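Local structure of arginine kinase (Anthopleura japonica, 4RF8) at residues A[130-135]-A[248-253]; A[285-290]-A[333-338]; A[291-296]-A[329-334]. The protein transfers a phosphoryl group reversibly between ATP and L-arginine, giving N(omega)-phospho-L-arginine and ADP, as a two-repeat phosphagen kinase. All blocks are in the same frame, centred on the assembly; numbering follows the deposited sequence.

Interaction 1: residues A[130-135]-A[248-253]; sequences TRIRVA and SVFSRL. With ADP (adenosine-5'-diphosphate), chain C.
The Phe250 ring meets the strand at a slant: Ile132 CD1 approaches it obliquely, 4.0 Å from Phe250 CD1, and also rests on Phe250 CB. The other flat groups of this contact, the guanidinium ions of Arg131 and Arg133, are turned to the nucleotide. ADP O4' lies over the centre of one Arg131 face, 3.5 Å above the plane. At the edge, in plane, ADP O2B accepts a hydrogen bond from Arg131 NH2 at 3.1 Å. Arg133 brings its edge to PB; its NE and NH1 donate to O2B and O3B, though the modelled bonds are too short to trust in detail. Strand 127-136 belongs to the antiparallel sheet of the phosphagen kinase catalytic domain, with ADP on one face and helix 246-263 packed on the other. Ile132 is the middle of that packing. With CG1 anti to the carbonyl carbon (chi1 -52°) and CG2 anti to the backbone N, its two branches part: CG2 meets Leu253 CD2 at 3.6 Å, and CG1 meets Val249 CG1 at 3.8 Å. Val134 CG1 extends the contact along Leu253 CD2. At the other end Thr130 CG2 touches Val249 CG2 at 3.8 Å, its OG1 hydrogen-bonded to Gly243 O.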
loop_
_atom_site.group_PDB
_atom_site.type_symbol
_atom_site.label_atom_id
_atom_site.label_comp_id
_atom_site.label_asym_id
_atom_site.label_seq_id
_atom_site.Cartn_x
_atom_site.Cartn_y
_atom_site.Cartn_z
ATOM N N THR A 130 -6.948 0.814 4.711
ATOM C CA THR A 130 -8.022 0.638 5.677
ATOM C C THR A 130 -7.414 0.163 6.993
ATOM O O THR A 130 -6.486 -0.646 6.991
ATOM C CB THR A 130 -9.042 -0.396 5.172
ATOM O OG1 THR A 130 -9.612 0.057 3.937
ATOM C CG2 THR A 130 -10.155 -0.609 6.185
ATOM N N ARG A 131 -7.926 0.664 8.112
ATOM C CA ARG A 131 -7.362 0.335 9.416
ATOM C C ARG A 131 -8.433 0.411 10.496
ATOM O O ARG A 131 -9.213 1.363 10.536
ATOM C CB ARG A 131 -6.224 1.306 9.739
ATOM C CG ARG A 131 -5.566 1.116 11.098
ATOM C CD ARG A 131 -4.593 2.261 11.364
ATOM N NE ARG A 131 -3.834 2.096 12.601
ATOM C CZ ARG A 131 -4.132 2.694 13.751
ATOM N NH1 ARG A 131 -3.378 2.482 14.821
ATOM N NH2 ARG A 131 -5.180 3.502 13.835
ATOM N N ILE A 132 -8.482 -0.601 11.358
ATOM C CA ILE A 132 -9.389 -0.575 12.503
ATOM C C ILE A 132 -8.643 -0.921 13.794
ATOM O O ILE A 132 -7.991 -1.966 13.888
ATOM C CB ILE A 132 -10.593 -1.520 12.313
ATOM C CG1 ILE A 132 -11.278 -1.257 10.972
ATOM C CG2 ILE A 132 -11.597 -1.339 13.445
ATOM C CD1 ILE A 132 -12.374 -2.243 10.632
ATOM N N ARG A 133 -8.740 -0.032 14.780
ATOM C CA ARG A 133 -8.074 -0.213 16.066
ATOM C C ARG A 133 -9.111 -0.311 17.177
ATOM O O ARG A 133 -10.095 0.427 17.167
ATOM C CB ARG A 133 -7.128 0.968 16.338
ATOM C CG ARG A 133 -6.495 1.002 17.736
ATOM C CD ARG A 133 -7.315 1.823 18.746
ATOM N NE ARG A 133 -7.185 3.268 18.565
ATOM C CZ ARG A 133 -7.873 4.173 19.256
ATOM N NH1 ARG A 133 -7.690 5.468 19.030
ATOM N NH2 ARG A 133 -8.747 3.787 20.174
ATOM N N VAL A 134 -8.888 -1.213 18.131
ATOM C CA VAL A 134 -9.663 -1.225 19.372
ATOM C C VAL A 134 -8.744 -1.243 20.595
ATOM O O VAL A 134 -7.642 -1.795 20.553
ATOM C CB VAL A 134 -10.659 -2.407 19.450
ATOM C CG1 VAL A 134 -11.694 -2.309 18.349
ATOM C CG2 VAL A 134 -9.928 -3.741 19.378
ATOM N N ALA A 135 -9.202 -0.626 21.678
ATOM C CA ALA A 135 -8.494 -0.675 22.952
ATOM C C ALA A 135 -9.253 -1.586 23.914
ATOM O O ALA A 135 -10.469 -1.455 24.076
ATOM C CB ALA A 135 -8.352 0.719 23.539
ATOM N N SER A 248 -13.331 -7.245 5.295
ATOM C CA SER A 248 -12.274 -8.213 5.551
ATOM C C SER A 248 -11.444 -7.793 6.760
ATOM O O SER A 248 -11.096 -8.618 7.608
ATOM C CB SER A 248 -11.377 -8.342 4.323
ATOM O OG SER A 248 -10.253 -9.152 4.595
ATOM N N VAL A 249 -11.135 -6.501 6.830
ATOM C CA VAL A 249 -10.354 -5.948 7.932
ATOM C C VAL A 249 -11.070 -6.120 9.273
ATOM O O VAL A 249 -10.451 -6.491 10.270
ATOM C CB VAL A 249 -10.025 -4.458 7.699
ATOM C CG1 VAL A 249 -9.337 -3.860 8.914
ATOM C CG2 VAL A 249 -9.145 -4.295 6.473
ATOM N N PHE A 250 -12.374 -5.856 9.289
ATOM C CA PHE A 250 -13.161 -5.988 10.510
ATOM C C PHE A 250 -13.289 -7.446 10.939
ATOM O O PHE A 250 -13.231 -7.760 12.127
ATOM C CB PHE A 250 -14.550 -5.364 10.342
ATOM C CG PHE A 250 -15.322 -5.259 11.630
ATOM C CD1 PHE A 250 -14.737 -4.697 12.756
ATOM C CD2 PHE A 250 -16.628 -5.717 11.717
ATOM C CE1 PHE A 250 -15.435 -4.599 13.947
ATOM C CE2 PHE A 250 -17.336 -5.617 12.904
ATOM C CZ PHE A 250 -16.738 -5.057 14.020
ATOM N N SER A 251 -13.463 -8.330 9.963
ATOM C CA SER A 251 -13.595 -9.757 10.236
ATOM C C SER A 251 -12.353 -10.333 10.919
ATOM O O SER A 251 -12.460 -11.093 11.884
ATOM C CB SER A 251 -13.880 -10.513 8.940
ATOM O OG SER A 251 -13.704 -11.902 9.123
ATOM N N ARG A 252 -11.180 -9.970 10.411
ATOM C CA ARG A 252 -9.918 -10.426 10.983
ATOM C C ARG A 252 -9.746 -9.901 12.409
ATOM O O ARG A 252 -9.318 -10.632 13.306
ATOM C CB ARG A 252 -8.746 -9.992 10.096
ATOM C CG ARG A 252 -7.373 -10.372 10.636
ATOM C CD ARG A 252 -6.269 -10.209 9.593
ATOM N NE ARG A 252 -6.151 -8.838 9.101
ATOM C CZ ARG A 252 -6.479 -8.452 7.872
ATOM N NH1 ARG A 252 -6.943 -9.336 7.000
ATOM N NH2 ARG A 252 -6.340 -7.183 7.511
ATOM N N LEU A 253 -10.098 -8.634 12.613
ATOM C CA LEU A 253 -10.042 -8.018 13.936
ATOM C C LEU A 253 -10.928 -8.756 14.937
ATOM O O LEU A 253 -10.498 -9.062 16.049
ATOM C CB LEU A 253 -10.460 -6.548 13.860
ATOM C CG LEU A 253 -10.498 -5.805 15.197
ATOM C CD1 LEU A 253 -9.095 -5.546 15.714
ATOM C CD2 LEU A 253 -11.268 -4.507 15.082
HETATM P PB ADP C . -5.100 5.452 17.030
HETATM O O1B ADP C . -3.646 5.172 17.323
HETATM O O2B ADP C . -5.911 4.224 16.707
HETATM O O3B ADP C . -5.760 6.371 18.027
HETATM P PA ADP C . -3.926 7.242 15.149
HETATM O O1A ADP C . -4.512 8.367 14.330
HETATM O O2A ADP C . -3.010 7.545 16.308
HETATM O O3A ADP C . -5.129 6.294 15.655
HETATM O "O5'" ADP C . -3.136 6.255 14.156
HETATM C "C5'" ADP C . -1.749 5.992 14.354
HETATM C "C4'" ADP C . -1.078 5.853 12.998
HETATM O "O4'" ADP C . -1.889 5.046 12.138
HETATM C "C3'" ADP C . -0.935 7.221 12.345
HETATM O "O3'" ADP C . 0.435 7.453 12.004
HETATM C "C2'" ADP C . -1.774 7.152 11.086
HETATM O "O2'" ADP C . -1.093 7.757 9.986
HETATM C "C1'" ADP C . -1.972 5.665 10.852
HETATM N N9 ADP C . -3.264 5.405 10.164
HETATM C C8 ADP C . -4.488 5.827 10.541
HETATM N N7 ADP C . -5.441 5.412 9.664
HETATM C C5 ADP C . -4.823 4.711 8.695
HETATM C C6 ADP C . -5.229 3.993 7.462
HETATM N N6 ADP C . -6.527 3.935 7.073
HETATM N N1 ADP C . -4.258 3.396 6.738
HETATM C C2 ADP C . -2.965 3.441 7.104
HETATM N N3 ADP C . -2.526 4.073 8.206
HETATM C C4 ADP C . -3.390 4.717 9.027
#

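Interaction 2: residues A[285-290]-A[333-338]; sequences GMRASV and DISNRR. With ADP (adenosine-5'-diphosphate), chain C.
Arg287 runs along the diphosphate of ADP before its tip meets Asp333 across the strands. CB sits 4.1 Å from ADP O2B, and the extended chain then carries CD to 3.5 Å from ADP O3A. NE passes between O3A and Ser335 OG, without bonding to either. At the tip the two nitrogens part company: NH2 lies 3.2 Å from ADP O1A, and NH1 makes a salt bridge to Asp333 OD1 at 2.8 Å, with a weaker hydrogen bond to OD2. The guanidinium plane is only 25° from that of the carboxylate. Ser335 CB lies over one guanidinium face and ADP O1A over the opposite one, so the group is held between the protein and the alpha-phosphate.

Beneath these side chains, strands 286-293 and 331-336 are antiparallel neighbours in the nucleotide-binding sheet of the catalytic domain. Val290 and Ile334 form a hydrogen-bonded pair, bonded through N and O in both directions. Ser289 and Ser335 form the adjacent non-hydrogen-bonded pair, both side chains on the ADP face. Ser289 OG is 2.8 Å from ADP N7 and 3.1 Å from Asp333 OD2; both are acceptors within reach of its one proton.

Towards the end of strand 331-336 the side chain of Asn336 takes over from the regular ladder, whose bond from Asn336 N to Ala288 O is weak. CG of Asn336 sits between its own backbone N and carbonyl carbon (chi1 53°), which lays the amide against the neighbouring strand: OD1 accepts from Ala288 N at 2.8 Å, and ND2 donates to Met286 O at 3.0 Å. That oxygen is in the amide plane of Asn336, although ND2 itself stands above the Met286 carbonyl plane. The same ND2 also donates to Arg338 O, so one amide nitrogen links Met286 of strand 286-293 to the residues just after strand 331-336.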
loop_
_atom_site.group_PDB
_atom_site.type_symbol
_atom_site.label_atom_id
_atom_site.label_comp_id
_atom_site.label_asym_id
_atom_site.label_seq_id
_atom_site.Cartn_x
_atom_site.Cartn_y
_atom_site.Cartn_z
ATOM N N GLY A 285 -14.171 1.655 22.150
ATOM C CA GLY A 285 -12.727 1.800 22.177
ATOM C C GLY A 285 -12.132 1.725 20.786
ATOM O O GLY A 285 -10.953 1.398 20.618
ATOM N N MET A 286 -12.952 2.054 19.790
ATOM C CA MET A 286 -12.630 1.771 18.398
ATOM C C MET A 286 -12.409 3.007 17.535
ATOM O O MET A 286 -13.173 3.971 17.594
ATOM C CB MET A 286 -13.723 0.901 17.764
ATOM C CG MET A 286 -13.596 0.772 16.249
ATOM S SD MET A 286 -14.899 -0.188 15.454
ATOM C CE MET A 286 -14.397 -1.848 15.895
ATOM N N ARG A 287 -11.350 2.961 16.732
ATOM C CA ARG A 287 -11.155 3.920 15.658
ATOM C C ARG A 287 -11.036 3.171 14.334
ATOM O O ARG A 287 -10.027 2.515 14.063
ATOM C CB ARG A 287 -9.914 4.781 15.902
ATOM C CG ARG A 287 -9.680 5.837 14.829
ATOM C CD ARG A 287 -8.552 6.789 15.197
ATOM N NE ARG A 287 -8.416 7.865 14.218
ATOM C CZ ARG A 287 -7.609 7.822 13.162
ATOM N NH1 ARG A 287 -7.556 8.847 12.324
ATOM N NH2 ARG A 287 -6.852 6.756 12.945
ATOM N N ALA A 288 -12.089 3.244 13.526
ATOM C CA ALA A 288 -12.055 2.698 12.175
ATOM C C ALA A 288 -11.656 3.816 11.224
ATOM O O ALA A 288 -12.168 4.930 11.331
ATOM C CB ALA A 288 -13.400 2.123 11.793
ATOM N N SER A 289 -10.748 3.522 10.297
ATOM C CA SER A 289 -10.155 4.567 9.466
ATOM C C SER A 289 -9.887 4.137 8.024
ATOM O O SER A 289 -9.620 2.966 7.744
ATOM C CB SER A 289 -8.858 5.065 10.103
ATOM O OG SER A 289 -8.125 5.882 9.210
ATOM N N VAL A 290 -9.954 5.105 7.117
ATOM C CA VAL A 290 -9.694 4.875 5.704
ATOM C C VAL A 290 -8.948 6.076 5.132
ATOM O O VAL A 290 -9.302 7.219 5.417
ATOM C CB VAL A 290 -11.013 4.656 4.918
ATOM C CG1 VAL A 290 -10.813 4.926 3.437
ATOM C CG2 VAL A 290 -11.551 3.249 5.133
ATOM N N ASP A 333 -7.866 11.334 5.836
ATOM C CA ASP A 333 -8.145 10.278 6.800
ATOM C C ASP A 333 -9.607 10.405 7.210
ATOM O O ASP A 333 -10.009 11.419 7.782
ATOM C CB ASP A 333 -7.244 10.437 8.029
ATOM C CG ASP A 333 -7.444 9.334 9.059
ATOM O OD1 ASP A 333 -8.521 9.279 9.691
ATOM O OD2 ASP A 333 -6.504 8.539 9.260
ATOM N N ILE A 334 -10.403 9.385 6.906
ATOM C CA ILE A 334 -11.805 9.379 7.299
ATOM C C ILE A 334 -12.020 8.379 8.431
ATOM O O ILE A 334 -11.747 7.190 8.270
ATOM C CB ILE A 334 -12.726 9.027 6.120
ATOM C CG1 ILE A 334 -12.433 9.925 4.918
ATOM C CG2 ILE A 334 -14.180 9.145 6.538
ATOM C CD1 ILE A 334 -12.729 11.389 5.154
ATOM N N SER A 335 -12.505 8.865 9.572
ATOM C CA SER A 335 -12.701 8.020 10.745
ATOM C C SER A 335 -14.003 8.342 11.463
ATOM O O SER A 335 -14.585 9.410 11.273
ATOM C CB SER A 335 -11.522 8.144 11.715
ATOM O OG SER A 335 -11.319 9.489 12.112
ATOM N N ASN A 336 -14.455 7.401 12.283
ATOM C CA ASN A 336 -15.645 7.588 13.097
ATOM C C ASN A 336 -15.423 8.614 14.197
ATOM O O ASN A 336 -14.334 8.700 14.769
ATOM C CB ASN A 336 -16.047 6.264 13.734
ATOM C CG ASN A 336 -14.904 5.619 14.495
ATOM O OD1 ASN A 336 -13.816 5.427 13.953
ATOM N ND2 ASN A 336 -15.144 5.289 15.761
ATOM N N ARG A 337 -16.458 9.389 14.499
ATOM C CA ARG A 337 -16.388 10.349 15.590
ATOM C C ARG A 337 -16.867 9.731 16.898
ATOM O O ARG A 337 -16.504 10.192 17.979
ATOM C CB ARG A 337 -17.229 11.587 15.269
ATOM C CG ARG A 337 -16.422 12.827 14.915
ATOM C CD ARG A 337 -17.279 14.082 15.020
ATOM N NE ARG A 337 -18.105 14.304 13.835
ATOM C CZ ARG A 337 -17.951 15.330 13.003
ATOM N NH1 ARG A 337 -17.009 16.234 13.230
ATOM N NH2 ARG A 337 -18.745 15.455 11.949
ATOM N N ARG A 338 -17.680 8.682 16.796
ATOM C CA ARG A 338 -18.360 8.125 17.965
ATOM C C ARG A 338 -17.686 6.892 18.564
ATOM O O ARG A 338 -17.092 6.084 17.848
ATOM C CB ARG A 338 -19.820 7.807 17.632
ATOM C CG ARG A 338 -20.661 9.034 17.323
ATOM C CD ARG A 338 -22.143 8.695 17.278
ATOM N NE ARG A 338 -22.980 9.879 17.465
ATOM C CZ ARG A 338 -24.308 9.855 17.505
ATOM N NH1 ARG A 338 -24.954 8.706 17.369
ATOM N NH2 ARG A 338 -24.989 10.980 17.680
HETATM P PB ADP C . -5.100 5.452 17.030
HETATM O O1B ADP C . -3.646 5.172 17.323
HETATM O O2B ADP C . -5.911 4.224 16.707
HETATM O O3B ADP C . -5.760 6.371 18.027
HETATM P PA ADP C . -3.926 7.242 15.149
HETATM O O1A ADP C . -4.512 8.367 14.330
HETATM O O2A ADP C . -3.010 7.545 16.308
HETATM O O3A ADP C . -5.129 6.294 15.655
HETATM O "O5'" ADP C . -3.136 6.255 14.156
HETATM C "C5'" ADP C . -1.749 5.992 14.354
HETATM C "C4'" ADP C . -1.078 5.853 12.998
HETATM O "O4'" ADP C . -1.889 5.046 12.138
HETATM C "C3'" ADP C . -0.935 7.221 12.345
HETATM O "O3'" ADP C . 0.435 7.453 12.004
HETATM C "C2'" ADP C . -1.774 7.152 11.086
HETATM O "O2'" ADP C . -1.093 7.757 9.986
HETATM C "C1'" ADP C . -1.972 5.665 10.852
HETATM N N9 ADP C . -3.264 5.405 10.164
HETATM C C8 ADP C . -4.488 5.827 10.541
HETATM N N7 ADP C . -5.441 5.412 9.664
HETATM C C5 ADP C . -4.823 4.711 8.695
HETATM C C6 ADP C . -5.229 3.993 7.462
HETATM N N6 ADP C . -6.527 3.935 7.073
HETATM N N1 ADP C . -4.258 3.396 6.738
HETATM C C2 ADP C . -2.965 3.441 7.104
HETATM N N3 ADP C . -2.526 4.073 8.206
HETATM C C4 ADP C . -3.390 4.717 9.027
#

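Interaction 3: residues A[291-296]-A[329-334]; sequences HVKIPH and AGVYDI. With ADP (adenosine-5'-diphosphate), chain C.
Backbone hydrogen bonds join Val292 and Tyr332 in both directions: Val292 N to Tyr332 O at 3.0 Å, and Tyr332 N to Val292 O at 2.8 Å. Beyond them Ile294 N donates to Gly330 O at 2.7 Å, which keeps the chains together where the regular strand has ended. CA-H...O contacts fill in between, from His291 CA to Tyr332 O and from Val331 CA to Val292 O. Gly330, with a positive phi of 74°, passes close to Pro295, whose CB is 4.0 Å from Gly330 CA.

The apolar contacts gather on the face bearing Val292 and Tyr332. Ile294, its CG1 set between backbone N and carbonyl carbon (chi1 47°), crosses Tyr332 at about a right angle, with CG1 3.5 Å from Tyr332 CD1. Its CD1 meets Ile334 CD1 tip to tip, and Val292 CG1 presses on Ile334 CG1 at 3.6 Å. Helix 344-369 covers Ile334 from beyond.

Polar contacts lie on the other face. Asp333 OD2 sits at the edge of the His291 ring, in its plane, and accepts a weak hydrogen bond from NE2 (3.2 Å, 131°); the stronger partner of this carboxylate is Arg287. One face of the same ring lies against the adenine, ADP C6 being 3.5 Å above its plane. This is the adenine end of the ADP site, consistent with the predicted ATP-binding role of His291, carried on an antiparallel pair of strands in the phosphagen kinase catalytic sheet.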
loop_
_atom_site.group_PDB
_atom_site.type_symbol
_atom_site.label_atom_id
_atom_site.label_comp_id
_atom_site.label_asym_id
_atom_site.label_seq_id
_atom_site.Cartn_x
_atom_site.Cartn_y
_atom_site.Cartn_z
ATOM N N HIS A 291 -7.898 5.818 4.357
ATOM C CA HIS A 291 -7.245 6.880 3.604
ATOM C C HIS A 291 -7.817 6.901 2.189
ATOM O O HIS A 291 -7.765 5.899 1.473
ATOM C CB HIS A 291 -5.723 6.693 3.590
ATOM C CG HIS A 291 -5.065 6.980 4.906
ATOM N ND1 HIS A 291 -3.697 6.968 5.074
ATOM C CD2 HIS A 291 -5.590 7.289 6.117
ATOM C CE1 HIS A 291 -3.408 7.256 6.331
ATOM N NE2 HIS A 291 -4.537 7.454 6.984
ATOM N N VAL A 292 -8.379 8.041 1.797
ATOM C CA VAL A 292 -9.095 8.139 0.532
ATOM C C VAL A 292 -8.850 9.480 -0.158
ATOM O O VAL A 292 -8.795 10.529 0.490
ATOM C CB VAL A 292 -10.614 7.891 0.729
ATOM C CG1 VAL A 292 -11.214 8.937 1.655
ATOM C CG2 VAL A 292 -11.341 7.874 -0.604
ATOM N N LYS A 293 -8.686 9.430 -1.476
ATOM C CA LYS A 293 -8.438 10.621 -2.274
ATOM C C LYS A 293 -9.765 11.229 -2.716
ATOM O O LYS A 293 -10.432 10.699 -3.605
ATOM C CB LYS A 293 -7.591 10.260 -3.493
ATOM C CG LYS A 293 -7.084 11.449 -4.287
ATOM C CD LYS A 293 -6.243 10.975 -5.459
ATOM C CE LYS A 293 -5.505 12.127 -6.116
ATOM N NZ LYS A 293 -4.733 11.681 -7.308
ATOM N N ILE A 294 -10.145 12.337 -2.088
ATOM C CA ILE A 294 -11.417 12.995 -2.379
ATOM C C ILE A 294 -11.301 14.510 -2.627
ATOM O O ILE A 294 -12.027 15.289 -2.010
ATOM C CB ILE A 294 -12.428 12.753 -1.234
ATOM C CG1 ILE A 294 -11.775 13.020 0.127
ATOM C CG2 ILE A 294 -12.968 11.328 -1.278
ATOM C CD1 ILE A 294 -12.751 13.036 1.294
ATOM N N PRO A 295 -10.408 14.933 -3.547
ATOM C CA PRO A 295 -10.207 16.377 -3.732
ATOM C C PRO A 295 -11.463 17.120 -4.190
ATOM O O PRO A 295 -11.751 18.202 -3.677
ATOM C CB PRO A 295 -9.127 16.449 -4.819
ATOM C CG PRO A 295 -9.209 15.147 -5.536
ATOM C CD PRO A 295 -9.581 14.146 -4.483
ATOM N N HIS A 296 -12.196 16.543 -5.136
ATOM C CA HIS A 296 -13.412 17.165 -5.651
ATOM C C HIS A 296 -14.555 17.144 -4.630
ATOM O O HIS A 296 -15.342 18.084 -4.547
ATOM C CB HIS A 296 -13.850 16.476 -6.947
ATOM C CG HIS A 296 -12.877 16.630 -8.076
ATOM N ND1 HIS A 296 -12.052 15.607 -8.494
ATOM C CD2 HIS A 296 -12.604 17.685 -8.879
ATOM C CE1 HIS A 296 -11.311 16.027 -9.504
ATOM N NE2 HIS A 296 -11.625 17.286 -9.755
ATOM N N ALA A 329 -1.778 14.775 -2.224
ATOM C CA ALA A 329 -2.871 15.736 -2.399
ATOM C C ALA A 329 -4.264 15.118 -2.520
ATOM O O ALA A 329 -4.451 14.101 -3.187
ATOM C CB ALA A 329 -2.595 16.629 -3.598
ATOM N N GLY A 330 -5.240 15.760 -1.883
ATOM C CA GLY A 330 -6.621 15.313 -1.929
ATOM C C GLY A 330 -6.895 14.072 -1.098
ATOM O O GLY A 330 -8.031 13.594 -1.044
ATOM N N VAL A 331 -5.859 13.551 -0.447
ATOM C CA VAL A 331 -5.989 12.343 0.362
ATOM C C VAL A 331 -6.314 12.671 1.820
ATOM O O VAL A 331 -5.569 13.393 2.484
ATOM C CB VAL A 331 -4.718 11.476 0.280
ATOM C CG1 VAL A 331 -4.735 10.399 1.342
ATOM C CG2 VAL A 331 -4.602 10.851 -1.098
ATOM N N TYR A 332 -7.429 12.135 2.312
ATOM C CA TYR A 332 -7.872 12.416 3.674
ATOM C C TYR A 332 -8.014 11.159 4.527
ATOM O O TYR A 332 -8.239 10.063 4.011
ATOM C CB TYR A 332 -9.195 13.191 3.657
ATOM C CG TYR A 332 -9.064 14.594 3.116
ATOM C CD1 TYR A 332 -9.246 14.859 1.766
ATOM C CD2 TYR A 332 -8.750 15.652 3.955
ATOM C CE1 TYR A 332 -9.121 16.139 1.267
ATOM C CE2 TYR A 332 -8.623 16.934 3.468
ATOM C CZ TYR A 332 -8.809 17.173 2.124
ATOM O OH TYR A 332 -8.682 18.451 1.636
ATOM N N ASP A 333 -7.866 11.334 5.836
ATOM C CA ASP A 333 -8.145 10.278 6.800
ATOM C C ASP A 333 -9.607 10.405 7.210
ATOM O O ASP A 333 -10.009 11.419 7.782
ATOM C CB ASP A 333 -7.244 10.437 8.029
ATOM C CG ASP A 333 -7.444 9.334 9.059
ATOM O OD1 ASP A 333 -8.521 9.279 9.691
ATOM O OD2 ASP A 333 -6.504 8.539 9.260
ATOM N N ILE A 334 -10.403 9.385 6.906
ATOM C CA ILE A 334 -11.805 9.379 7.299
ATOM C C ILE A 334 -12.020 8.379 8.431
ATOM O O ILE A 334 -11.747 7.190 8.270
ATOM C CB ILE A 334 -12.726 9.027 6.120
ATOM C CG1 ILE A 334 -12.433 9.925 4.918
ATOM C CG2 ILE A 334 -14.180 9.145 6.538
ATOM C CD1 ILE A 334 -12.729 11.389 5.154
HETATM P PB ADP C . -5.100 5.452 17.030
HETATM O O1B ADP C . -3.646 5.172 17.323
HETATM O O2B ADP C . -5.911 4.224 16.707
HETATM O O3B ADP C . -5.760 6.371 18.027
HETATM P PA ADP C . -3.926 7.242 15.149
HETATM O O1A ADP C . -4.512 8.367 14.330
HETATM O O2A ADP C . -3.010 7.545 16.308
HETATM O O3A ADP C . -5.129 6.294 15.655
HETATM O "O5'" ADP C . -3.136 6.255 14.156
HETATM C "C5'" ADP C . -1.749 5.992 14.354
HETATM C "C4'" ADP C . -1.078 5.853 12.998
HETATM O "O4'" ADP C . -1.889 5.046 12.138
HETATM C "C3'" ADP C . -0.935 7.221 12.345
HETATM O "O3'" ADP C . 0.435 7.453 12.004
HETATM C "C2'" ADP C . -1.774 7.152 11.086
HETATM O "O2'" ADP C . -1.093 7.757 9.986
HETATM C "C1'" ADP C . -1.972 5.665 10.852
HETATM N N9 ADP C . -3.264 5.405 10.164
HETATM C C8 ADP C . -4.488 5.827 10.541
HETATM N N7 ADP C . -5.441 5.412 9.664
HETATM C C5 ADP C . -4.823 4.711 8.695
HETATM C C6 ADP C . -5.229 3.993 7.462
HETATM N N6 ADP C . -6.527 3.935 7.073
HETATM N N1 ADP C . -4.258 3.396 6.738
HETATM C C2 ADP C . -2.965 3.441 7.104
HETATM N N3 ADP C . -2.526 4.073 8.206
HETATM C C4 ADP C . -3.390 4.717 9.027
#

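Overall arrangement
From the N terminus, strand 127-136 comes first, and interaction 1 closes a loop of 112 residues when helix 246-263 packs against it. That loop is complete before interaction 2 opens, so the two are in series. Interactions 2 and 3 nest: both pair strand 286-293 with strand 331-336, and the shorter connection spanned by 291-296 and 329-334 lies within the longer one of interaction 2. They share Asp333 and Ile334. The sheet is common to all three: strand 127-136 lies beside strand 286-293, with helix 246-263 packed on it, and backbone bonds join interactions 1 and 2. Phe250 also touches Met286 across them. All three reach the same ADP in the first of the two repeats.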